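Long-range contacts in FAD dependent oxidoreductase domain-containing protein (PDB 3C4N), which is of unknown function but binds ADP and is probably an FAD-dependent oxidoreductase of the ETF-QO/FixC family: residues P154-V159 / L324-P329; P146-L151 / A266-L271; A232-P237 / W349-G354. All coordinates share one frame; numbering follows the deposited sequence.

Contact 1. Residues P154-V159 / L324-P329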
# COMPACT_ATOMS: atom_id res chain seq x y z
N PRO A 154 39.80 19.93 20.60
CA PRO A 154 39.33 20.49 21.87
C PRO A 154 39.67 21.97 22.09
O PRO A 154 38.90 22.69 22.72
CB PRO A 154 40.01 19.60 22.91
CG PRO A 154 40.04 18.26 22.21
CD PRO A 154 40.46 18.63 20.81
N ALA A 155 40.80 22.42 21.56
CA ALA A 155 41.22 23.81 21.73
C ALA A 155 40.38 24.81 20.92
O ALA A 155 40.02 25.87 21.42
CB ALA A 155 42.70 23.96 21.36
N ARG A 156 40.07 24.46 19.67
CA ARG A 156 39.28 25.34 18.81
C ARG A 156 37.77 25.21 19.10
O ARG A 156 36.97 26.01 18.62
CB ARG A 156 39.57 25.03 17.34
CG ARG A 156 41.06 24.83 17.04
CD ARG A 156 41.30 24.51 15.57
NE ARG A 156 41.53 25.72 14.78
CZ ARG A 156 42.73 26.20 14.50
NH1 ARG A 156 43.82 25.58 14.94
NH2 ARG A 156 42.85 27.32 13.81
N LEU A 157 37.40 24.20 19.89
CA LEU A 157 36.01 23.96 20.27
C LEU A 157 36.00 23.48 21.71
O LEU A 157 35.58 22.36 22.00
CB LEU A 157 35.37 22.89 19.37
CG LEU A 157 35.05 23.25 17.91
CD1 LEU A 157 34.62 22.00 17.16
CD2 LEU A 157 33.96 24.31 17.86
N PRO A 158 36.47 24.32 22.64
CA PRO A 158 36.55 24.01 24.07
C PRO A 158 35.22 23.79 24.79
O PRO A 158 35.10 22.87 25.61
CB PRO A 158 37.31 25.22 24.63
CG PRO A 158 36.81 26.33 23.78
CD PRO A 158 36.85 25.72 22.39
N VAL A 159 34.23 24.62 24.48
CA VAL A 159 32.93 24.52 25.13
C VAL A 159 31.77 24.11 24.20
O VAL A 159 31.90 24.15 22.98
CB VAL A 159 32.56 25.86 25.80
CG1 VAL A 159 33.65 26.26 26.80
CG2 VAL A 159 32.38 26.94 24.73
N LEU A 324 35.68 24.45 8.57
CA LEU A 324 35.53 23.65 9.79
C LEU A 324 36.61 22.60 9.99
O LEU A 324 36.70 22.00 11.06
CB LEU A 324 34.17 22.97 9.80
CG LEU A 324 33.07 23.70 10.58
CD1 LEU A 324 31.74 23.04 10.30
CD2 LEU A 324 33.40 23.68 12.06
N MSE A 325 37.42 22.38 8.97
CA MSE A 325 38.49 21.39 9.03
C MSE A 325 39.45 21.55 10.19
O MSE A 325 39.90 20.56 10.77
CB MSE A 325 39.30 21.39 7.74
CG MSE A 325 38.70 20.51 6.67
SE MSE A 325 39.73 20.58 5.08
CE MSE A 325 38.26 20.66 3.84
N ASP A 326 39.78 22.78 10.53
CA ASP A 326 40.69 22.97 11.64
C ASP A 326 40.00 22.51 12.91
O ASP A 326 40.50 21.64 13.62
CB ASP A 326 41.14 24.43 11.73
CG ASP A 326 41.94 24.87 10.51
OD1 ASP A 326 42.86 24.13 10.11
OD2 ASP A 326 41.67 25.94 9.95
N ALA A 327 38.83 23.08 13.19
CA ALA A 327 38.08 22.72 14.39
C ALA A 327 37.68 21.25 14.44
O ALA A 327 37.68 20.64 15.50
CB ALA A 327 36.83 23.60 14.49
N VAL A 328 37.34 20.70 13.28
CA VAL A 328 36.90 19.31 13.18
C VAL A 328 37.79 18.57 12.18
O VAL A 328 37.40 18.30 11.05
CB VAL A 328 35.42 19.28 12.76
CG1 VAL A 328 34.87 17.86 12.78
CG2 VAL A 328 34.63 20.18 13.69
N PRO A 329 39.01 18.21 12.61
CA PRO A 329 39.99 17.50 11.78
C PRO A 329 39.42 16.34 10.98
O PRO A 329 39.88 16.06 9.87
CB PRO A 329 41.03 17.04 12.80
CG PRO A 329 40.97 18.11 13.84
CD PRO A 329 39.48 18.30 14.00

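Contact 2. Residues P146-L151 / A266-L271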
# COMPACT_ATOMS: atom_id res chain seq x y z
N PRO A 146 35.01 8.96 23.64
CA PRO A 146 36.27 9.24 22.96
C PRO A 146 36.20 9.20 21.44
O PRO A 146 36.94 9.91 20.76
CB PRO A 146 37.20 8.17 23.53
CG PRO A 146 36.28 7.01 23.70
CD PRO A 146 35.08 7.67 24.35
N GLU A 147 35.33 8.36 20.90
CA GLU A 147 35.22 8.24 19.45
C GLU A 147 34.71 9.52 18.80
O GLU A 147 34.85 9.71 17.60
CB GLU A 147 34.32 7.05 19.07
CG GLU A 147 32.83 7.21 19.35
CD GLU A 147 32.48 7.28 20.82
OE1 GLU A 147 33.35 6.96 21.67
OE2 GLU A 147 31.32 7.64 21.13
N ALA A 148 34.13 10.40 19.62
CA ALA A 148 33.60 11.67 19.15
C ALA A 148 34.63 12.77 19.35
O ALA A 148 34.58 13.82 18.70
CB ALA A 148 32.32 12.02 19.89
N LEU A 149 35.57 12.53 20.25
CA LEU A 149 36.61 13.50 20.56
C LEU A 149 37.64 13.59 19.44
O LEU A 149 38.04 14.68 19.04
CB LEU A 149 37.30 13.12 21.87
CG LEU A 149 37.85 14.26 22.74
CD1 LEU A 149 38.52 13.66 23.97
CD2 LEU A 149 38.84 15.11 21.96
N ALA A 150 38.05 12.44 18.92
CA ALA A 150 39.05 12.37 17.86
C ALA A 150 38.62 13.07 16.58
O ALA A 150 39.43 13.26 15.66
CB ALA A 150 39.39 10.91 17.57
N LEU A 151 37.35 13.45 16.51
CA LEU A 151 36.85 14.11 15.32
C LEU A 151 37.19 15.59 15.32
O LEU A 151 37.33 16.21 14.27
CB LEU A 151 35.33 13.96 15.23
CG LEU A 151 34.78 12.54 15.24
CD1 LEU A 151 33.26 12.62 15.27
CD2 LEU A 151 35.26 11.77 14.01
N ALA A 266 26.35 3.45 19.42
CA ALA A 266 24.90 3.58 19.56
C ALA A 266 24.55 4.68 20.55
O ALA A 266 23.42 5.18 20.56
CB ALA A 266 24.31 2.26 20.02
N GLN A 267 25.51 5.06 21.38
CA GLN A 267 25.26 6.08 22.37
C GLN A 267 26.15 7.31 22.22
O GLN A 267 26.18 8.18 23.09
CB GLN A 267 25.40 5.47 23.75
CG GLN A 267 26.60 4.57 23.90
CD GLN A 267 26.48 3.64 25.08
OE1 GLN A 267 27.45 2.99 25.49
NE2 GLN A 267 25.27 3.56 25.66
N THR A 268 26.89 7.37 21.11
CA THR A 268 27.76 8.52 20.86
C THR A 268 26.84 9.68 20.50
O THR A 268 26.01 9.59 19.59
CB THR A 268 28.77 8.25 19.71
OG1 THR A 268 29.38 9.49 19.32
CG2 THR A 268 28.10 7.64 18.51
N PRO A 269 26.96 10.79 21.24
CA PRO A 269 26.15 11.99 21.03
C PRO A 269 26.19 12.63 19.65
O PRO A 269 27.13 12.45 18.88
CB PRO A 269 26.63 12.93 22.14
CG PRO A 269 28.04 12.49 22.39
CD PRO A 269 27.96 10.99 22.30
N VAL A 270 25.12 13.36 19.32
CA VAL A 270 25.03 14.08 18.06
C VAL A 270 25.88 15.32 18.27
O VAL A 270 25.86 15.91 19.36
CB VAL A 270 23.56 14.51 17.75
CG1 VAL A 270 23.51 15.33 16.47
CG2 VAL A 270 22.67 13.28 17.61
N LEU A 271 26.64 15.72 17.26
CA LEU A 271 27.50 16.89 17.37
C LEU A 271 27.14 17.90 16.29
O LEU A 271 26.75 17.52 15.19
CB LEU A 271 28.96 16.49 17.21
CG LEU A 271 29.48 15.45 18.22
CD1 LEU A 271 30.71 14.75 17.63
CD2 LEU A 271 29.81 16.14 19.53

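Contact 3. Residues A232-P237 / W349-G354. With ADP (adenosine-5'-diphosphate), chain C.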
# COMPACT_ATOMS: atom_id res chain seq x y z
N ALA A 232 3.17 17.30 -0.51
CA ALA A 232 4.15 16.88 -1.49
C ALA A 232 5.54 17.34 -1.13
O ALA A 232 6.46 17.25 -1.94
CB ALA A 232 3.76 17.41 -2.87
N GLY A 233 5.71 17.81 0.10
CA GLY A 233 7.01 18.28 0.53
C GLY A 233 7.41 19.51 -0.28
O GLY A 233 6.57 20.35 -0.60
N ALA A 234 8.69 19.59 -0.62
CA ALA A 234 9.24 20.70 -1.39
C ALA A 234 8.49 20.94 -2.70
O ALA A 234 8.48 22.05 -3.22
CB ALA A 234 10.70 20.45 -1.67
N ALA A 235 7.85 19.90 -3.23
CA ALA A 235 7.11 20.05 -4.47
C ALA A 235 5.69 20.57 -4.23
O ALA A 235 4.92 20.77 -5.17
CB ALA A 235 7.07 18.70 -5.22
N GLY A 236 5.35 20.81 -2.97
CA GLY A 236 4.02 21.30 -2.64
C GLY A 236 3.70 22.67 -3.19
O GLY A 236 2.63 22.86 -3.77
N PRO A 237 4.59 23.67 -3.02
CA PRO A 237 4.34 25.02 -3.54
C PRO A 237 4.06 25.06 -5.05
O PRO A 237 3.10 25.69 -5.49
CB PRO A 237 5.61 25.76 -3.16
CG PRO A 237 5.93 25.14 -1.82
CD PRO A 237 5.74 23.66 -2.11
N TRP A 349 15.45 17.28 -1.88
CA TRP A 349 14.95 18.65 -1.82
C TRP A 349 14.04 18.83 -0.60
O TRP A 349 13.11 18.06 -0.39
CB TRP A 349 14.16 19.01 -3.08
CG TRP A 349 15.01 19.21 -4.30
CD1 TRP A 349 15.36 18.27 -5.23
CD2 TRP A 349 15.60 20.44 -4.72
NE1 TRP A 349 16.13 18.85 -6.21
CE2 TRP A 349 16.30 20.18 -5.92
CE3 TRP A 349 15.62 21.74 -4.21
CZ2 TRP A 349 17.00 21.17 -6.62
CZ3 TRP A 349 16.31 22.74 -4.90
CH2 TRP A 349 16.99 22.44 -6.09
N LEU A 350 14.34 19.84 0.21
CA LEU A 350 13.53 20.12 1.39
C LEU A 350 12.83 21.45 1.22
O LEU A 350 13.40 22.40 0.68
CB LEU A 350 14.37 20.17 2.66
CG LEU A 350 14.83 18.83 3.28
CD1 LEU A 350 15.98 18.26 2.46
CD2 LEU A 350 15.28 19.07 4.72
N ALA A 351 11.57 21.49 1.64
CA ALA A 351 10.81 22.72 1.55
C ALA A 351 11.33 23.67 2.61
O ALA A 351 11.80 23.25 3.67
CB ALA A 351 9.32 22.47 1.77
N LEU A 352 11.25 24.95 2.28
CA LEU A 352 11.66 26.03 3.16
C LEU A 352 10.41 26.90 3.28
O LEU A 352 10.05 27.62 2.35
CB LEU A 352 12.81 26.81 2.53
CG LEU A 352 14.15 26.57 3.22
CD1 LEU A 352 14.42 25.08 3.33
CD2 LEU A 352 15.25 27.27 2.46
N PRO A 353 9.72 26.81 4.43
CA PRO A 353 8.52 27.63 4.59
C PRO A 353 8.90 29.11 4.54
O PRO A 353 9.86 29.54 5.19
CB PRO A 353 7.99 27.19 5.96
CG PRO A 353 8.56 25.79 6.14
CD PRO A 353 9.95 25.95 5.61
N GLY A 354 8.15 29.88 3.76
CA GLY A 354 8.43 31.30 3.63
C GLY A 354 9.81 31.57 3.07
O GLY A 354 10.26 32.71 3.04
PB ADP C . 7.87 15.63 3.51
O1B ADP C . 7.34 16.98 3.70
O2B ADP C . 7.17 14.59 4.51
O3B ADP C . 9.47 15.61 3.76
PA ADP C . 8.65 14.26 1.38
O1A ADP C . 9.45 15.09 0.46
O2A ADP C . 9.64 13.59 2.48
O3A ADP C . 7.49 15.12 2.08
O5' ADP C . 7.74 13.17 0.64
C5' ADP C . 6.52 13.76 0.35
C4' ADP C . 5.81 13.01 -0.75
O4' ADP C . 4.95 13.57 -1.78
C3' ADP C . 7.05 12.51 -1.41
O3' ADP C . 7.52 11.34 -0.75
C2' ADP C . 6.65 12.27 -2.87
O2' ADP C . 6.89 10.90 -3.23
C1' ADP C . 5.15 12.67 -2.90
N9 ADP C . 4.76 13.50 -4.00
C8 ADP C . 5.47 14.63 -4.43
N7 ADP C . 4.86 15.14 -5.49
C5 ADP C . 3.75 14.41 -5.76
C6 ADP C . 2.66 14.52 -6.67
N6 ADP C . 2.41 15.72 -7.35
N1 ADP C . 1.71 13.55 -6.67
C2 ADP C . 1.75 12.53 -5.82
N3 ADP C . 2.68 12.41 -4.94
C4 ADP C . 3.68 13.36 -4.80
O HOH W 1 10.32 17.43 -0.04

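Contact 1. Residues P154-V159 / L324-P329
Arg-156 and Leu-157 reach Ala-327 and its neighbours because both swing CG to the side of their own backbone N, opposite the carbonyl carbon. In Arg-156 this first torsion (chi1 -43°) and an extended chi2 lay CB, CG and CD along the opposing main chain; the bend at chi3 (91°) then turns the guanidinium face toward CB of Asp-326. The CD methylene of Arg-156 rests 3.6 Å from the carbonyl oxygen O of Asp-326, while NE lies 3.3 Å from CB of the same residue. That CB sits over one face of the guanidinium, displaced toward its rim, and the carboxylate plane is turned 42° from the guanidinium. NH2 of Arg-156 is 4.3 Å from OD2 of Asp-326, an oxygen lying well out of the guanidinium plane, with none of the N-H groups aimed at it. Opposite charges thus sit side by side, probably with a mild attraction, without a salt bridge.

Two loops meet here beside the mixed sheet that holds strands 118-127 and 159-163: residues 154-159 lead into strand 159-163, and residues 324-329 follow helix 315-324. In FAD-dependent oxidoreductases of this kind such a sheet accompanies the Rossmann-type nucleotide-binding part, and the contact lies far from the ADP. Asp-153 joins the loops through a backbone hydrogen bond to Ala-327, and its OD1 also takes the N-H of Arg-156.

On the inner side the interaction becomes apolar. CD1 of Leu-157 lies 3.8 Å from CB of Ala-327 and 3.9 Å from CG2 of Val-328, so one methyl branch bridges two successive residues. Leu-126 of strand 118-127 also touches Leu-157. The backbone hydrogen bond from Val-328 N to Leu-324 O, at 2.7 Å, closes the turn that presents both apolar partners.

Contact 2. Residues P146-L151 / A266-L271
Glu-147, on the first turn of the short helix 146-149, bends back to Thr-268: CG occupies the crowded position between the backbone N and the carbonyl carbon (chi1 71°), and a second bend at chi2 brings the carboxylate across the threonine. OE2 of Glu-147 lies 3.0 Å from CB of Thr-268, a tight approach. The same oxygen is 3.2 Å from Thr-268 OG1, but the angle is too poor for a hydrogen bond. With the carboxylate gone, as with an alanine here, the side chain of Thr-268 is likely to lose its neighbour on the helix side, and a gap would probably open between helix and loop. Next along, CB of Ala-148 lies 3.9 Å from both OG1 of Thr-268 and CD1 of Leu-271. Three residues on, Leu-151 brings its CD1 to 4.1 Å from the same CD1 of Leu-271, which thus lodges against both Ala-148 and Leu-151. Tyr-285 of strand 284-288 touches Glu-147, Leu-151 and Thr-268. This is a worked case of a short, weakly bonded helix and the loop after it packing Ala-148 and Leu-151 against Leu-271, at the start of strand 270-273 of a mixed beta sheet.

Contact 3. Residues A232-P237 / W349-G354
Ala-234 and Ala-351 bring their backbones close, CA of Ala-234 to CA of Ala-351 3.9 Å, where the turn before helix 236-244 runs against strand 347-352. The turn follows strand 227-230, which lies parallel to strand 36-42 in the Rossmann-type part of the protein, and it forms one wall of the ADP pocket; the small residues here probably correspond to the Ala- and Gly-rich turn that FAD-dependent oxidoreductases use beside the nucleotide.

Methyl groups make the close approach possible. CB of Ala-234 points at the strand and nestles against its main chain, 3.6 Å from O of Trp-349 and likewise 3.6 Å from N of Ala-351. In return CB of Ala-351 lies 3.6 Å from CA of Ala-234, so each alanine presses its methyl on the other's backbone. Trp-349 adds its own CB, 4.0 Å from CB of Ala-234. With CG beside the backbone N and opposite the carbonyl carbon (chi1 -73°), the indole leads away from the turn, and the ring makes a cation-pi interaction with Arg-252 and meets the ring of Tyr-254 obliquely.

Toward the nucleotide, the requirement for smallness is stricter still. Gly-233 has a positive phi (65°), which favours glycine, and a CB there would collide with O1A of ADP. Its carbonyl O receives the N-H of Gly-236 at the start of the helix. Ala-232 places its CB 3.6 Å from C8 of the adenine.

One water finally joins turn and strand; its further link to O1A of the alpha phosphate is too short to be trusted and remains doubtful. The water accepts the N-H of Ala-234, 2.8 Å from that N, and donates to O of Trp-349 at 2.9 Å.

Contacts 1 and 2 are neighbours, their centres 14 Å apart, and they touch directly: CG1 of Val-328 lies 3.3 Å from O of Leu-151, and CG of Pro-154 lies 3.4 Å from CD2 of Leu-149. Together they pack one end of the protein. Contact 3 stands well apart, with its centre about 34 Å from that of contact 1 and about 32 Å from that of contact 2; its nearest atoms are about 18 and 15 Å away. Strands 270-273 and 347-352 nevertheless belong to the same mixed sheet, which connects contacts 2 and 3. Of the three, contact 3 alone borders the ADP, whose other partners include Met-47, Thr-79 and Ala-195.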